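Local structure of cobalt-precorrin-5B C(1)-methyltransferase (Archaeoglobus fulgidus, 1SR8) at residues Val25-Gly28 with Leu29-Leu32. The protein probably catalyses the S-adenosylmethionine-dependent methylation of C-1 in cobalt-precorrin-5B to form cobalt-precorrin-6A, a step of anaerobic cobalamin biosynthesis. Numbering follows the deposited sequence.
Sequences VRSG and LYIL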
ATOM      1  N   VAL A  25      -8.018 -11.588   8.575  1.00 32.43           N
ATOM      2  CA  VAL A  25      -6.650 -11.166   8.843  1.00 31.89           C
ATOM      3  C   VAL A  25      -5.683 -11.731   7.809  1.00 31.49           C
ATOM      4  O   VAL A  25      -4.866 -11.003   7.248  1.00 31.72           O
ATOM      5  CB  VAL A  25      -6.209 -11.594  10.264  1.00 31.00           C
ATOM      6  CG1 VAL A  25      -4.701 -11.435  10.427  1.00 30.24           C
ATOM      7  CG2 VAL A  25      -6.931 -10.745  11.291  1.00 29.11           C
ATOM      8  N   ARG A  26      -5.780 -13.030   7.559  1.00 31.08           N
ATOM      9  CA  ARG A  26      -4.924 -13.703   6.585  1.00 32.19           C
ATOM     10  C   ARG A  26      -5.070 -13.118   5.165  1.00 30.50           C
ATOM     11  O   ARG A  26      -4.202 -13.315   4.314  1.00 29.42           O
ATOM     12  CB  ARG A  26      -5.269 -15.197   6.566  1.00 37.76           C
ATOM     13  CG  ARG A  26      -4.548 -16.025   5.514  1.00 44.84           C
ATOM     14  CD  ARG A  26      -3.162 -16.467   5.987  1.00 51.21           C
ATOM     15  NE  ARG A  26      -2.477 -17.296   4.990  1.00 54.11           N
ATOM     16  CZ  ARG A  26      -1.443 -18.095   5.255  1.00 55.83           C
ATOM     17  NH1 ARG A  26      -0.962 -18.180   6.493  1.00 54.91           N
ATOM     18  NH2 ARG A  26      -0.894 -18.819   4.284  1.00 55.66           N
ATOM     19  N   SER A  27      -6.161 -12.393   4.920  1.00 28.33           N
ATOM     20  CA  SER A  27      -6.423 -11.809   3.607  1.00 27.18           C
ATOM     21  C   SER A  27      -5.682 -10.494   3.353  1.00 26.92           C
ATOM     22  O   SER A  27      -5.652  -9.994   2.228  1.00 27.21           O
ATOM     23  CB  SER A  27      -7.929 -11.576   3.434  1.00 25.65           C
ATOM     24  OG  SER A  27      -8.367 -10.407   4.117  1.00 25.82           O
ATOM     25  N   GLY A  28      -5.083  -9.940   4.399  1.00 27.57           N
ATOM     26  CA  GLY A  28      -4.376  -8.678   4.266  1.00 26.89           C
ATOM     27  C   GLY A  28      -5.342  -7.507   4.197  1.00 26.68           C
ATOM     28  O   GLY A  28      -4.940  -6.348   4.284  1.00 26.07           O
ATOM     29  N   LEU A  29      -6.628  -7.804   4.061  1.00 26.37           N
ATOM     30  CA  LEU A  29      -7.628  -6.749   3.961  1.00 26.90           C
ATOM     31  C   LEU A  29      -8.229  -6.285   5.295  1.00 26.95           C
ATOM     32  O   LEU A  29      -8.951  -5.285   5.340  1.00 26.79           O
ATOM     33  CB  LEU A  29      -8.729  -7.182   2.979  1.00 26.30           C
ATOM     34  CG  LEU A  29      -8.249  -7.274   1.519  1.00 25.83           C
ATOM     35  CD1 LEU A  29      -9.252  -8.056   0.698  1.00 25.57           C
ATOM     36  CD2 LEU A  29      -8.050  -5.885   0.938  1.00 22.26           C
ATOM     37  N   TYR A  30      -7.920  -6.986   6.382  1.00 27.89           N
ATOM     38  CA  TYR A  30      -8.446  -6.585   7.677  1.00 27.90           C
ATOM     39  C   TYR A  30      -7.419  -6.521   8.795  1.00 28.02           C
ATOM     40  O   TYR A  30      -6.578  -7.415   8.947  1.00 26.11           O
ATOM     41  CB  TYR A  30      -9.568  -7.521   8.119  1.00 31.92           C
ATOM     42  CG  TYR A  30     -10.753  -7.540   7.192  1.00 35.13           C
ATOM     43  CD1 TYR A  30     -10.744  -8.325   6.043  1.00 36.08           C
ATOM     44  CD2 TYR A  30     -11.870  -6.748   7.447  1.00 35.60           C
ATOM     45  CE1 TYR A  30     -11.815  -8.321   5.168  1.00 37.44           C
ATOM     46  CE2 TYR A  30     -12.949  -6.734   6.576  1.00 37.05           C
ATOM     47  CZ  TYR A  30     -12.913  -7.520   5.436  1.00 38.31           C
ATOM     48  OH  TYR A  30     -13.958  -7.486   4.538  1.00 40.90           O
ATOM     49  N   ILE A  31      -7.504  -5.437   9.565  1.00 28.11           N
ATOM     50  CA  ILE A  31      -6.666  -5.218  10.735  1.00 28.65           C
ATOM     51  C   ILE A  31      -7.632  -5.357  11.914  1.00 31.44           C
ATOM     52  O   ILE A  31      -8.510  -4.518  12.128  1.00 31.39           O
ATOM     53  CB  ILE A  31      -6.059  -3.801  10.791  1.00 26.04           C
ATOM     54  CG1 ILE A  31      -5.058  -3.597   9.656  1.00 25.57           C
ATOM     55  CG2 ILE A  31      -5.366  -3.601  12.127  1.00 24.07           C
ATOM     56  CD1 ILE A  31      -4.392  -2.237   9.676  1.00 23.24           C
ATOM     57  N   LEU A  32      -7.480  -6.434  12.664  1.00 33.20           N
ATOM     58  CA  LEU A  32      -8.336  -6.688  13.807  1.00 35.09           C
ATOM     59  C   LEU A  32      -8.044  -5.685  14.915  1.00 35.91           C
ATOM     60  O   LEU A  32      -6.887  -5.369  15.186  1.00 34.04           O
ATOM     61  CB  LEU A  32      -8.093  -8.117  14.290  1.00 35.41           C
ATOM     62  CG  LEU A  32      -8.657  -8.612  15.615  1.00 38.48           C
ATOM     63  CD1 LEU A  32     -10.175  -8.576  15.603  1.00 39.89           C
ATOM     64  CD2 LEU A  32      -8.160 -10.027  15.835  1.00 39.02           C
TER
HETATM   65  O   HOH W   1      -4.882  -8.475   7.346  1.00 23.30           O
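Ser27 reaches forward over the turn to the two residues that follow Gly28. Its CB stays 4.0 Å from Leu29 N, at the outer limit of van der Waals contact. One bond farther out, the chi1 of 79° sets OG between the backbone N and the carbonyl carbon and swings it over the turn, where it accepts a hydrogen bond from Leu29 N (3.1 Å, N-H...O angle 155°). The same OG touches Leu29 CB at 3.4 Å and meets the Tyr30 ring at its edge, in the ring plane, 3.7 Å from CD1. The hydroxyl in turn donates to Lys24 O, so OG is gripped by one bond as acceptor and one as donor, and Lys24 also makes a cation-pi contact with Tyr30. Gly28 N donates to Val25 O, and Gly28 takes the positive phi (77°) with which the chain leaves the helix. Where Val25 comes level with Tyr30, a water links two acceptors that could not bond each other, donating to both Val25 O (2.5 Å) and Tyr30 O (2.6 Å). Beyond it the contact turns apolar: Val25 CG2 reaches Leu32 CB at 4.2 Å, and Tyr11 packs on both side chains. The whole is a type I beta turn over Val25-Gly28 ending on a positive-phi glycine, carrying the chain from helix 21-26 into strand 30-33, an outermost strand of a three-stranded antiparallel sheet.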